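Local coordinates for protein geranyltranstransferase (Legionella pneumophila subsp. pneumophila, PDB 3LOM) that probably condenses isopentenyl diphosphate with allylic diphosphates to make farnesyl or geranylgeranyl diphosphate, as a magnesium-dependent prenyltransferase of the FPP/GGPP synthase family, at residues L42-F47 / R102-C107; A35-S40 / A110-T115; G62-V67 / R282-K287; I56-A61 / L194-M199; Q229-D234 / K254-T259. One frame throughout, in Å; residues are numbered along the deposited sequence.

Five contacts tie together parts of a largely helical isoprenoid synthase fold. Interactions 1 and 2 share helix 36-46, their centres 11 Å apart, and touch through Tyr-44, which packs on Ala-110 and Phe-111. Interactions 3 and 4 follow each other along helix 53-64, with centres 12 Å apart; interaction 4 is buried, whereas interaction 3 lies at the surface, its centre 34 Å from that of interaction 1 and across the chain's centre from it. Interaction 5 involves the DDxxD sequence, which in relatives takes part in binding magnesium ions and diphosphate. Interaction 1 holds the loop that follows the first aspartate-rich sequence; its nearest atoms are about 9 Å from those of interaction 5.

Interaction 1: L42-F47 / R102-C107; sequences LHYALF and RGKPSC
Tyr-44 of helix 36-46 and Lys-104 of strand 104-105, in the RGKPSC segment that follows the first aspartate-rich motif of this synthase family, are joined by two-way bonding: the tyrosine hydroxyl reaches the strand and the lysine amine reaches the helix. The hydroxyl donates a short 2.5 Å bond from Tyr-44 OH to Pro-105 O, with the donor tilted 24° from the carbonyl plane. A proline cannot offer an N-H, but its carbonyl remains a good acceptor for this phenol. In return Lys-104 runs back over the ring. Its CG takes the position between the backbone N and the carbonyl carbon (chi1 57°), and the fully extended chain beyond it sets NZ 4.7 Å from the centroid of the Tyr-44 ring, 10° off the normal, a cation-pi contact over the face. The same NZ donates to Tyr-44 O at 3.2 Å, more weakly to Phe-47 O at 3.1 Å, and also bonds Ser-48 OG, so one ammonium group ties together two carbonyls and a hydroxyl. Lysine suits a place demanding both length and several N-H donors. Behind the contact, Leu-46 packs on helices 69-91 and 113-135, while Ser-106 OG bonds Asp-98 O and strand 104-105 pairs antiparallel with strand 100-101.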
# COMPACT_ATOMS: atom_id res chain seq x y z
N LEU A 42 -13.94 5.61 -4.43
CA LEU A 42 -13.53 4.30 -4.96
C LEU A 42 -14.25 3.93 -6.25
O LEU A 42 -13.62 3.60 -7.25
CB LEU A 42 -13.77 3.19 -3.94
CG LEU A 42 -12.71 2.92 -2.87
CD1 LEU A 42 -13.31 2.10 -1.75
CD2 LEU A 42 -11.54 2.19 -3.49
N HIS A 43 -15.58 3.99 -6.22
CA HIS A 43 -16.41 3.65 -7.36
C HIS A 43 -16.26 4.63 -8.51
O HIS A 43 -16.30 4.24 -9.67
CB HIS A 43 -17.88 3.51 -6.94
CG HIS A 43 -18.18 2.24 -6.22
ND1 HIS A 43 -18.22 2.14 -4.85
CD2 HIS A 43 -18.42 0.99 -6.69
CE1 HIS A 43 -18.49 0.89 -4.50
NE2 HIS A 43 -18.62 0.17 -5.60
N TYR A 44 -16.07 5.91 -8.19
CA TYR A 44 -15.83 6.93 -9.22
C TYR A 44 -14.52 6.68 -9.97
O TYR A 44 -14.47 6.77 -11.21
CB TYR A 44 -15.81 8.33 -8.61
CG TYR A 44 -15.56 9.42 -9.64
CD1 TYR A 44 -16.59 9.86 -10.47
CD2 TYR A 44 -14.29 9.99 -9.80
CE1 TYR A 44 -16.38 10.84 -11.42
CE2 TYR A 44 -14.06 10.98 -10.76
CZ TYR A 44 -15.12 11.40 -11.57
OH TYR A 44 -14.93 12.37 -12.52
N ALA A 45 -13.48 6.36 -9.22
CA ALA A 45 -12.15 6.19 -9.78
C ALA A 45 -12.01 4.89 -10.57
O ALA A 45 -11.43 4.89 -11.65
CB ALA A 45 -11.11 6.27 -8.69
N LEU A 46 -12.56 3.80 -10.04
CA LEU A 46 -12.37 2.46 -10.61
C LEU A 46 -13.14 2.12 -11.89
O LEU A 46 -12.78 1.16 -12.57
CB LEU A 46 -12.66 1.37 -9.57
CG LEU A 46 -11.49 0.87 -8.72
CD1 LEU A 46 -11.96 -0.29 -7.88
CD2 LEU A 46 -10.30 0.46 -9.58
N PHE A 47 -14.19 2.86 -12.20
CA PHE A 47 -15.03 2.49 -13.34
C PHE A 47 -15.11 3.58 -14.38
O PHE A 47 -15.54 4.69 -14.10
CB PHE A 47 -16.42 2.04 -12.89
CG PHE A 47 -16.40 0.80 -12.04
CD1 PHE A 47 -16.45 0.89 -10.66
CD2 PHE A 47 -16.32 -0.46 -12.63
CE1 PHE A 47 -16.43 -0.26 -9.87
CE2 PHE A 47 -16.31 -1.62 -11.85
CZ PHE A 47 -16.36 -1.51 -10.47
N ARG A 102 -8.51 10.98 -18.43
CA ARG A 102 -9.17 10.70 -19.71
C ARG A 102 -10.02 11.92 -20.11
O ARG A 102 -9.48 13.01 -20.28
CB ARG A 102 -9.96 9.37 -19.67
CG ARG A 102 -9.24 8.24 -18.92
CD ARG A 102 -9.61 6.85 -19.44
NE ARG A 102 -9.16 6.64 -20.82
CZ ARG A 102 -7.94 6.23 -21.17
NH1 ARG A 102 -7.64 6.08 -22.45
NH2 ARG A 102 -7.01 5.97 -20.25
N GLY A 103 -11.33 11.74 -20.23
CA GLY A 103 -12.20 12.85 -20.61
C GLY A 103 -12.89 13.54 -19.45
O GLY A 103 -13.35 14.68 -19.57
N LYS A 104 -12.96 12.84 -18.32
CA LYS A 104 -13.73 13.27 -17.16
C LYS A 104 -12.83 13.91 -16.09
O LYS A 104 -11.63 13.66 -16.08
CB LYS A 104 -14.54 12.09 -16.58
CG LYS A 104 -13.72 10.86 -16.18
CD LYS A 104 -14.62 9.77 -15.57
CE LYS A 104 -13.78 8.71 -14.87
NZ LYS A 104 -14.61 7.62 -14.28
N PRO A 105 -13.41 14.76 -15.20
CA PRO A 105 -12.67 15.28 -14.06
C PRO A 105 -11.98 14.19 -13.24
O PRO A 105 -12.55 13.12 -13.01
CB PRO A 105 -13.76 15.96 -13.23
CG PRO A 105 -14.70 16.47 -14.23
CD PRO A 105 -14.70 15.47 -15.37
N SER A 106 -10.75 14.47 -12.82
CA SER A 106 -9.96 13.56 -12.00
C SER A 106 -10.53 13.50 -10.59
O SER A 106 -11.35 14.35 -10.20
CB SER A 106 -8.51 14.03 -11.96
OG SER A 106 -8.44 15.38 -11.55
N CYS A 107 -10.07 12.52 -9.82
CA CYS A 107 -10.62 12.24 -8.51
C CYS A 107 -10.59 13.42 -7.53
O CYS A 107 -11.54 13.62 -6.77
CB CYS A 107 -9.93 11.04 -7.89
SG CYS A 107 -10.82 10.41 -6.49

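Interaction 2: A35-S40 / A110-T115; sequences APQIRS and AFDEAT
The Phe-111 ring meets helix 36-46 with its edge, where Gln-37 NE2 and Ser-40 OG both lie near the ring plane. Gln-37 NE2 is 3.7 Å from Phe-111 CD1, and Ser-40 OG 3.5 Å from Phe-111 CZ. The Gln-37 amide is turned 62° against the ring, and its OE1 approaches the phenyl group obliquely, so the two flat groups slide past each other without stacking. Phe-111 is the junction between helix 107-110 and helix 113-135, having left helical backbone angles just before Asp-112, the N-cap of the longer helix. Asp-112 OD1 accepts from Thr-115 N at 2.9 Å; the donor N lies nearly in line with the C-O bond, though the N-H itself is bent (147°). A short carboxylate suits this place because it reaches the first helical turn, probably favoured by the partial positive charge of the helix start. Gln-37 brings its amide oxygen to the same turn. Its chain bends at chi2 (-77°), carrying OE1 across the threonine at about a right angle. Thr-115 OG1 lies 2.9 Å from Gln-37 OE1 and 2.7 Å from Asp-112 OD1, a single hydroxyl placed between two acceptors. Ala-41 of helix 36-46 touches both Phe-111 and Thr-115, and Ala-94 of the second subunit packs on Ala-114, beside the dimer interface. The branched Thr-115 adds a methyl: its CG2 sits 3.6 Å from Gln-37 OE1.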
# COMPACT_ATOMS: atom_id res chain seq x y z
N ALA A 35 -16.67 4.78 5.64
CA ALA A 35 -16.78 6.15 5.15
C ALA A 35 -17.46 6.23 3.78
O ALA A 35 -16.93 5.70 2.81
CB ALA A 35 -15.42 6.83 5.10
N PRO A 36 -18.64 6.90 3.70
CA PRO A 36 -19.36 7.10 2.44
C PRO A 36 -18.56 7.83 1.36
O PRO A 36 -18.69 7.46 0.18
CB PRO A 36 -20.59 7.91 2.86
CG PRO A 36 -20.84 7.45 4.26
CD PRO A 36 -19.47 7.29 4.86
N GLN A 37 -17.74 8.82 1.74
CA GLN A 37 -16.81 9.48 0.81
C GLN A 37 -15.86 8.49 0.16
O GLN A 37 -15.57 8.59 -1.03
CB GLN A 37 -15.97 10.55 1.52
CG GLN A 37 -16.54 11.94 1.52
CD GLN A 37 -16.38 12.65 0.20
OE1 GLN A 37 -15.28 13.04 -0.20
NE2 GLN A 37 -17.49 12.84 -0.49
N ILE A 38 -15.37 7.54 0.95
CA ILE A 38 -14.42 6.56 0.43
C ILE A 38 -15.09 5.64 -0.59
O ILE A 38 -14.62 5.57 -1.73
CB ILE A 38 -13.67 5.79 1.55
CG1 ILE A 38 -12.84 6.77 2.40
CG2 ILE A 38 -12.78 4.68 0.98
CD1 ILE A 38 -11.82 7.62 1.63
N ARG A 39 -16.20 4.99 -0.23
CA ARG A 39 -16.88 4.08 -1.18
C ARG A 39 -17.42 4.79 -2.42
O ARG A 39 -17.41 4.22 -3.51
CB ARG A 39 -17.96 3.18 -0.53
CG ARG A 39 -19.14 3.88 0.08
CD ARG A 39 -19.23 3.63 1.57
NE ARG A 39 -20.33 2.75 1.95
CZ ARG A 39 -20.93 2.78 3.14
NH1 ARG A 39 -20.55 3.64 4.07
NH2 ARG A 39 -21.92 1.94 3.39
N SER A 40 -17.81 6.06 -2.27
CA SER A 40 -18.20 6.85 -3.43
C SER A 40 -17.01 7.13 -4.35
O SER A 40 -17.11 6.96 -5.57
CB SER A 40 -18.88 8.15 -3.00
OG SER A 40 -19.24 8.92 -4.14
N ALA A 110 -13.31 15.99 -8.83
CA ALA A 110 -14.66 15.52 -8.56
C ALA A 110 -14.96 15.50 -7.07
O ALA A 110 -16.11 15.67 -6.66
CB ALA A 110 -14.88 14.15 -9.16
N PHE A 111 -13.93 15.28 -6.26
CA PHE A 111 -14.08 15.28 -4.81
C PHE A 111 -13.18 16.36 -4.24
O PHE A 111 -13.42 17.55 -4.49
CB PHE A 111 -13.76 13.90 -4.24
CG PHE A 111 -14.77 12.84 -4.61
CD1 PHE A 111 -15.86 12.58 -3.79
CD2 PHE A 111 -14.64 12.13 -5.81
CE1 PHE A 111 -16.80 11.61 -4.15
CE2 PHE A 111 -15.57 11.17 -6.17
CZ PHE A 111 -16.66 10.91 -5.34
N ASP A 112 -12.16 15.96 -3.50
CA ASP A 112 -11.13 16.89 -3.06
C ASP A 112 -9.80 16.14 -3.00
O ASP A 112 -9.76 14.92 -3.16
CB ASP A 112 -11.49 17.55 -1.72
CG ASP A 112 -11.99 16.57 -0.69
OD1 ASP A 112 -11.33 15.54 -0.46
OD2 ASP A 112 -13.04 16.84 -0.08
N GLU A 113 -8.72 16.88 -2.78
CA GLU A 113 -7.39 16.27 -2.76
C GLU A 113 -7.21 15.26 -1.64
O GLU A 113 -6.65 14.18 -1.88
CB GLU A 113 -6.31 17.34 -2.68
CG GLU A 113 -6.10 18.12 -3.97
CD GLU A 113 -5.03 19.18 -3.82
OE1 GLU A 113 -4.01 18.90 -3.15
OE2 GLU A 113 -5.22 20.28 -4.37
N ALA A 114 -7.71 15.56 -0.43
CA ALA A 114 -7.67 14.60 0.69
C ALA A 114 -8.32 13.25 0.36
O ALA A 114 -7.80 12.20 0.71
CB ALA A 114 -8.29 15.19 1.93
N THR A 115 -9.46 13.29 -0.34
CA THR A 115 -10.21 12.09 -0.70
C THR A 115 -9.44 11.29 -1.75
O THR A 115 -9.40 10.06 -1.69
CB THR A 115 -11.65 12.44 -1.18
OG1 THR A 115 -12.35 13.11 -0.13
CG2 THR A 115 -12.43 11.22 -1.55

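Interaction 3: G62-V67 / R282-K287; sequences GDLIDV and RLFGSK
Asp-66 meets Lys-287 from a backbone with positive phi (52°), a left-handed conformation that glycine takes most easily and that costs most other residues some strain. The lysine comes across from the loop 282-287 with CG anti to the backbone N (chi1 -164°) and every later bond extended, a reach of the kind few residues other than lysine can span. Its NZ lies 2.7 Å from Asp-66 OD1, on the syn side but tilted out of the carboxylate plane, forming a salt bridge. The same NZ gives a second bond, 2.9 Å long, to Leu-64 O, standing 49° above that carbonyl's plane. Asp-66 is the C-prime residue of a Schellman motif that ends helix 53-64: Val-67 N bonds Gly-62 O at 2.9 Å, and Asp-66 N bonds Asp-63 O at the same length. A carboxylate would be expected to sit less comfortably near a helix C-terminus, and the ammonium group may offset this. Beside the charged pair the contact is apolar. Leu-64 crosses Phe-284 at about a right angle, CD1 lying over one face of the ring and CD2 3.8 Å from Phe-284 CG. Ile-211 of helix 209-236 packs against the same phenyl group.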
# COMPACT_ATOMS: atom_id res chain seq x y z
N GLY A 62 -2.72 -15.80 -18.65
CA GLY A 62 -3.21 -16.86 -17.78
C GLY A 62 -3.82 -18.03 -18.54
O GLY A 62 -3.73 -19.18 -18.10
N ASP A 63 -4.45 -17.72 -19.68
CA ASP A 63 -4.99 -18.72 -20.59
C ASP A 63 -3.90 -19.56 -21.23
O ASP A 63 -4.06 -20.77 -21.37
CB ASP A 63 -5.82 -18.05 -21.69
CG ASP A 63 -7.29 -17.96 -21.35
OD1 ASP A 63 -7.67 -18.25 -20.19
OD2 ASP A 63 -8.08 -17.61 -22.26
N LEU A 64 -2.80 -18.90 -21.60
CA LEU A 64 -1.67 -19.55 -22.28
C LEU A 64 -1.06 -20.68 -21.47
O LEU A 64 -0.67 -21.70 -22.03
CB LEU A 64 -0.61 -18.51 -22.64
CG LEU A 64 -0.94 -17.58 -23.80
CD1 LEU A 64 0.04 -16.41 -23.86
CD2 LEU A 64 -0.96 -18.33 -25.11
N ILE A 65 -1.00 -20.50 -20.15
CA ILE A 65 -0.55 -21.58 -19.26
C ILE A 65 -1.70 -22.21 -18.47
O ILE A 65 -1.48 -22.87 -17.44
CB ILE A 65 0.64 -21.14 -18.34
CG1 ILE A 65 0.23 -20.01 -17.38
CG2 ILE A 65 1.84 -20.75 -19.19
CD1 ILE A 65 1.26 -19.73 -16.30
N ASP A 66 -2.92 -22.01 -18.97
CA ASP A 66 -4.14 -22.69 -18.49
C ASP A 66 -4.41 -22.63 -16.97
O ASP A 66 -4.80 -23.63 -16.37
CB ASP A 66 -4.19 -24.14 -18.99
CG ASP A 66 -4.10 -24.25 -20.50
OD1 ASP A 66 -3.22 -24.98 -20.99
OD2 ASP A 66 -4.90 -23.59 -21.20
N VAL A 67 -4.19 -21.47 -16.37
CA VAL A 67 -4.49 -21.31 -14.94
C VAL A 67 -5.97 -20.94 -14.75
O VAL A 67 -6.60 -20.38 -15.65
CB VAL A 67 -3.49 -20.33 -14.23
CG1 VAL A 67 -3.68 -18.91 -14.68
CG2 VAL A 67 -3.58 -20.45 -12.70
N ARG A 282 5.42 -17.33 -30.44
CA ARG A 282 5.35 -18.38 -31.47
C ARG A 282 5.58 -19.79 -30.93
O ARG A 282 5.31 -20.77 -31.61
CB ARG A 282 6.32 -18.07 -32.61
CG ARG A 282 6.00 -16.77 -33.34
CD ARG A 282 7.07 -16.44 -34.34
NE ARG A 282 6.95 -17.21 -35.58
CZ ARG A 282 7.84 -17.19 -36.57
NH1 ARG A 282 8.93 -16.43 -36.47
NH2 ARG A 282 7.64 -17.92 -37.65
N LEU A 283 6.08 -19.87 -29.69
CA LEU A 283 6.16 -21.12 -28.95
C LEU A 283 4.75 -21.66 -28.65
O LEU A 283 4.52 -22.87 -28.66
CB LEU A 283 6.93 -20.91 -27.64
CG LEU A 283 7.91 -21.99 -27.15
CD1 LEU A 283 8.87 -21.39 -26.13
CD2 LEU A 283 7.22 -23.23 -26.58
N PHE A 284 3.81 -20.75 -28.40
CA PHE A 284 2.42 -21.10 -28.11
C PHE A 284 1.63 -21.37 -29.39
O PHE A 284 0.72 -22.20 -29.40
CB PHE A 284 1.74 -20.00 -27.29
CG PHE A 284 2.51 -19.58 -26.06
CD1 PHE A 284 2.42 -20.30 -24.88
CD2 PHE A 284 3.32 -18.44 -26.09
CE1 PHE A 284 3.13 -19.91 -23.74
CE2 PHE A 284 4.04 -18.04 -24.96
CZ PHE A 284 3.94 -18.78 -23.79
N GLY A 285 1.98 -20.64 -30.45
CA GLY A 285 1.40 -20.86 -31.78
C GLY A 285 0.01 -20.30 -31.96
O GLY A 285 -0.21 -19.10 -31.81
N SER A 286 -0.94 -21.19 -32.28
CA SER A 286 -2.34 -20.82 -32.52
C SER A 286 -3.10 -20.53 -31.22
O SER A 286 -4.12 -19.83 -31.24
CB SER A 286 -3.06 -21.91 -33.31
OG SER A 286 -2.79 -21.80 -34.70
N LYS A 287 -2.60 -21.07 -30.11
CA LYS A 287 -3.15 -20.82 -28.78
C LYS A 287 -3.00 -19.35 -28.36
O LYS A 287 -3.79 -18.84 -27.56
CB LYS A 287 -2.46 -21.74 -27.77
CG LYS A 287 -3.16 -21.88 -26.43
CD LYS A 287 -2.42 -22.83 -25.53
CE LYS A 287 -3.13 -23.00 -24.19
NZ LYS A 287 -2.29 -23.78 -23.24

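Interaction 4: I56-A61 / L194-M199; sequences ILVYLA and LACFEM
Helices 53-64 and 178-201 run in broadly the same direction here, the short axes of 56-61 and 194-199 passing 8.8 Å apart at a crossing angle of -35°, with Val-58 CA only 5.2 Å from Cys-196 CA. This is core helix-to-helix packing in the all-helical isoprenoid synthase fold, and it is entirely apolar. Small or compact residues let the backbones come so near. Val-58 turns CG2 onto Cys-196, 3.8 Å from CB, so a branched methyl lies against the root of the cysteine. Leu-57 touches the same CB from its own CB, at 4.3 Å. A turn further along, Ala-61, with only a methyl, lets the ring of Phe-197 come close: its CB is 3.8 Å from Phe-197 CD1, approaching the ring obliquely. Phe-197 does not begin by pointing at its partner helix, but with CG anti to the carbonyl carbon (chi1 -51°) its ring comes over to the other helix, where Ala-61 and Leu-57 both meet it. The leucine touches the far end of that ring with CD2, 4.1 Å from Phe-197 CZ, again at a slant. Leu-79 of helix 69-91 touches both Val-58 and Cys-196, so a third helix closes over this seam. Along its edge, near the ring plane, Phe-197 also has Leu-194 O of its own helix.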
# COMPACT_ATOMS: atom_id res chain seq x y z
N ILE A 56 -6.56 -7.50 -18.84
CA ILE A 56 -6.64 -8.28 -20.07
C ILE A 56 -5.39 -9.13 -20.29
O ILE A 56 -5.48 -10.32 -20.59
CB ILE A 56 -6.89 -7.38 -21.31
CG1 ILE A 56 -8.17 -6.55 -21.12
CG2 ILE A 56 -6.98 -8.22 -22.59
CD1 ILE A 56 -8.31 -5.37 -22.08
N LEU A 57 -4.22 -8.51 -20.09
CA LEU A 57 -2.93 -9.21 -20.21
C LEU A 57 -2.82 -10.35 -19.22
O LEU A 57 -2.35 -11.42 -19.58
CB LEU A 57 -1.76 -8.24 -20.03
CG LEU A 57 -1.56 -7.18 -21.11
CD1 LEU A 57 -0.63 -6.08 -20.60
CD2 LEU A 57 -1.06 -7.78 -22.42
N VAL A 58 -3.28 -10.12 -17.99
CA VAL A 58 -3.43 -11.18 -16.99
C VAL A 58 -4.31 -12.34 -17.47
O VAL A 58 -3.95 -13.51 -17.30
CB VAL A 58 -3.97 -10.60 -15.66
CG1 VAL A 58 -4.45 -11.69 -14.70
CG2 VAL A 58 -2.91 -9.78 -15.00
N TYR A 59 -5.45 -12.01 -18.08
CA TYR A 59 -6.38 -13.03 -18.58
C TYR A 59 -5.79 -13.82 -19.73
O TYR A 59 -5.88 -15.04 -19.75
CB TYR A 59 -7.72 -12.41 -18.99
CG TYR A 59 -8.61 -12.04 -17.83
CD1 TYR A 59 -8.94 -12.99 -16.85
CD2 TYR A 59 -9.15 -10.76 -17.71
CE1 TYR A 59 -9.76 -12.66 -15.78
CE2 TYR A 59 -9.97 -10.42 -16.63
CZ TYR A 59 -10.27 -11.38 -15.68
OH TYR A 59 -11.08 -11.06 -14.62
N LEU A 60 -5.18 -13.12 -20.68
CA LEU A 60 -4.62 -13.73 -21.88
C LEU A 60 -3.35 -14.55 -21.63
O LEU A 60 -3.18 -15.62 -22.23
CB LEU A 60 -4.38 -12.67 -22.96
CG LEU A 60 -5.65 -12.08 -23.56
CD1 LEU A 60 -5.32 -11.13 -24.69
CD2 LEU A 60 -6.57 -13.18 -24.04
N ALA A 61 -2.49 -14.06 -20.74
CA ALA A 61 -1.30 -14.79 -20.33
C ALA A 61 -1.66 -15.97 -19.45
O ALA A 61 -0.99 -17.01 -19.49
CB ALA A 61 -0.32 -13.87 -19.60
N LEU A 194 5.17 -5.95 -16.38
CA LEU A 194 5.87 -7.22 -16.24
C LEU A 194 5.23 -8.10 -15.16
O LEU A 194 5.15 -9.32 -15.32
CB LEU A 194 7.34 -6.98 -15.92
CG LEU A 194 8.44 -7.90 -16.46
CD1 LEU A 194 8.25 -8.21 -17.94
CD2 LEU A 194 9.81 -7.25 -16.21
N ALA A 195 4.77 -7.46 -14.08
CA ALA A 195 4.06 -8.14 -12.99
C ALA A 195 2.80 -8.93 -13.43
O ALA A 195 2.46 -9.91 -12.79
CB ALA A 195 3.74 -7.17 -11.88
N CYS A 196 2.15 -8.50 -14.51
CA CYS A 196 0.99 -9.22 -15.07
C CYS A 196 1.36 -10.65 -15.44
O CYS A 196 0.65 -11.59 -15.12
CB CYS A 196 0.46 -8.54 -16.33
SG CYS A 196 -0.06 -6.84 -16.12
N PHE A 197 2.51 -10.78 -16.09
CA PHE A 197 3.02 -12.06 -16.54
C PHE A 197 3.66 -12.81 -15.37
O PHE A 197 3.48 -14.02 -15.24
CB PHE A 197 3.99 -11.84 -17.70
CG PHE A 197 3.42 -10.97 -18.80
CD1 PHE A 197 2.67 -11.53 -19.82
CD2 PHE A 197 3.61 -9.59 -18.79
CE1 PHE A 197 2.13 -10.74 -20.83
CE2 PHE A 197 3.07 -8.79 -19.78
CZ PHE A 197 2.33 -9.36 -20.81
N GLU A 198 4.36 -12.09 -14.51
CA GLU A 198 5.06 -12.71 -13.38
C GLU A 198 4.14 -13.24 -12.27
O GLU A 198 4.43 -14.29 -11.69
CB GLU A 198 6.11 -11.76 -12.78
CG GLU A 198 7.29 -11.43 -13.69
CD GLU A 198 8.37 -12.50 -13.70
OE1 GLU A 198 8.32 -13.46 -12.90
OE2 GLU A 198 9.31 -12.36 -14.52
N MET A 199 3.06 -12.52 -11.98
CA MET A 199 2.06 -13.00 -11.00
C MET A 199 1.32 -14.23 -11.54
O MET A 199 1.01 -15.15 -10.78
CB MET A 199 1.08 -11.89 -10.60
CG MET A 199 1.61 -10.94 -9.52
SD MET A 199 0.49 -9.59 -9.05
CE MET A 199 0.43 -8.79 -10.57

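Interaction 5: Q229-D234 / K254-T259; sequences QDDYLD and KTTFAT
Asp-231 leaves helix 209-236 with its CB already against the start of helix 257-260, 3.9 Å from Thr-256 CB. One bond on, with CG anti to the carbonyl carbon (chi1 -66°), the carboxylate carbon lies 3.6 Å from that same threonine CB. Of the two oxygens OD2 does most of the touching, 3.4 Å from Thr-256 CB, and goes on to the backbone; OD1 lies farther off, 4.1 Å from Thr-256 CG2. OD2 accepts from Phe-257 N at 3.0 Å, a fairly straight bond (164°) that meets it on the anti side, 31° out of the carboxylate plane. The same oxygen also sits at the edge of the phenyl ring, 3.3 Å from Phe-257 CD2, where the weakly positive ring hydrogens suit it. Asp-231 belongs to the DDYLD sequence, the second aspartate-rich (DDxxD) motif, which in relatives binds magnesium ions and diphosphate; in this structure the aspartate bonds the backbone of the segment that follows the unmodelled residues 239-253. That segment makes its own start to the helix. Thr-256 and Thr-259 form a capping box, in which Thr-256 N gives a 2.8 Å bond to Thr-259 OG1 and Ala-258 N a weak one to Thr-256 OG1; threonine's hydroxyl lies suitably close to the backbone. Ala-258, small enough to come close, puts its CB 3.4 Å from Asp-231 O, with Leu-266 of helix 263-279 also packing on it.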
# COMPACT_ATOMS: atom_id res chain seq x y z
N GLN A 229 4.99 4.73 -27.91
CA GLN A 229 3.75 5.14 -28.57
C GLN A 229 3.16 6.41 -27.97
O GLN A 229 2.77 7.31 -28.71
CB GLN A 229 2.71 4.01 -28.55
CG GLN A 229 2.96 2.94 -29.60
CD GLN A 229 1.96 1.80 -29.53
OE1 GLN A 229 1.79 1.17 -28.48
NE2 GLN A 229 1.31 1.52 -30.65
N ASP A 230 3.12 6.48 -26.64
CA ASP A 230 2.59 7.65 -25.92
C ASP A 230 3.36 8.93 -26.24
O ASP A 230 2.74 9.97 -26.48
CB ASP A 230 2.56 7.40 -24.41
CG ASP A 230 1.51 6.37 -24.01
OD1 ASP A 230 1.52 5.93 -22.84
OD2 ASP A 230 0.69 5.99 -24.87
N ASP A 231 4.68 8.84 -26.29
CA ASP A 231 5.54 9.97 -26.67
C ASP A 231 5.39 10.32 -28.15
O ASP A 231 5.44 11.50 -28.52
CB ASP A 231 7.00 9.67 -26.32
CG ASP A 231 7.25 9.58 -24.82
OD1 ASP A 231 6.33 9.86 -24.03
OD2 ASP A 231 8.38 9.22 -24.43
N TYR A 232 5.20 9.30 -28.98
CA TYR A 232 4.97 9.46 -30.42
C TYR A 232 3.63 10.14 -30.70
O TYR A 232 3.54 10.99 -31.59
CB TYR A 232 5.03 8.10 -31.12
CG TYR A 232 4.77 8.14 -32.62
CD1 TYR A 232 5.72 8.67 -33.50
CD2 TYR A 232 3.59 7.63 -33.16
CE1 TYR A 232 5.49 8.70 -34.87
CE2 TYR A 232 3.35 7.65 -34.52
CZ TYR A 232 4.30 8.19 -35.38
OH TYR A 232 4.06 8.21 -36.73
N LEU A 233 2.61 9.76 -29.94
CA LEU A 233 1.25 10.27 -30.12
C LEU A 233 1.15 11.76 -29.79
O LEU A 233 1.00 12.58 -30.70
CB LEU A 233 0.24 9.45 -29.30
CG LEU A 233 -0.55 8.30 -29.94
CD1 LEU A 233 0.23 7.48 -30.97
CD2 LEU A 233 -1.13 7.40 -28.85
N ASP A 234 1.30 12.12 -28.51
CA ASP A 234 1.10 13.51 -28.07
C ASP A 234 2.17 14.54 -28.51
O ASP A 234 2.19 15.66 -28.01
CB ASP A 234 0.79 13.61 -26.56
CG ASP A 234 1.88 13.01 -25.68
OD1 ASP A 234 3.05 13.45 -25.75
OD2 ASP A 234 1.55 12.12 -24.87
N LYS A 254 12.52 19.59 -21.44
CA LYS A 254 11.88 18.27 -21.41
C LYS A 254 12.60 17.23 -22.27
O LYS A 254 13.38 17.58 -23.16
CB LYS A 254 10.40 18.37 -21.83
CG LYS A 254 9.41 18.18 -20.69
CD LYS A 254 9.29 16.70 -20.31
CE LYS A 254 8.16 16.47 -19.33
NZ LYS A 254 7.88 15.01 -19.15
N THR A 255 12.33 15.96 -21.99
CA THR A 255 12.88 14.85 -22.76
C THR A 255 11.94 13.65 -22.84
O THR A 255 11.45 13.14 -21.83
CB THR A 255 14.28 14.40 -22.25
OG1 THR A 255 14.59 13.10 -22.77
CG2 THR A 255 14.32 14.37 -20.74
N THR A 256 11.67 13.21 -24.07
CA THR A 256 10.84 12.04 -24.35
C THR A 256 11.55 11.17 -25.38
O THR A 256 12.61 11.55 -25.91
CB THR A 256 9.46 12.43 -24.93
OG1 THR A 256 9.64 13.21 -26.12
CG2 THR A 256 8.63 13.22 -23.92
N PHE A 257 10.97 10.01 -25.69
CA PHE A 257 11.41 9.19 -26.82
C PHE A 257 11.28 9.97 -28.13
O PHE A 257 12.01 9.73 -29.08
CB PHE A 257 10.62 7.88 -26.90
CG PHE A 257 11.05 6.85 -25.88
CD1 PHE A 257 12.26 6.17 -26.01
CD2 PHE A 257 10.22 6.54 -24.81
CE1 PHE A 257 12.65 5.21 -25.08
CE2 PHE A 257 10.61 5.58 -23.86
CZ PHE A 257 11.82 4.92 -24.00
N ALA A 258 10.34 10.93 -28.15
CA ALA A 258 10.08 11.76 -29.32
C ALA A 258 11.00 12.98 -29.42
O ALA A 258 10.90 13.74 -30.38
CB ALA A 258 8.63 12.19 -29.34
N THR A 259 11.87 13.17 -28.44
CA THR A 259 12.88 14.21 -28.52
C THR A 259 14.25 13.59 -28.77
O THR A 259 15.16 14.24 -29.28
CB THR A 259 12.95 15.08 -27.24
OG1 THR A 259 13.22 14.25 -26.10
CG2 THR A 259 11.64 15.84 -27.02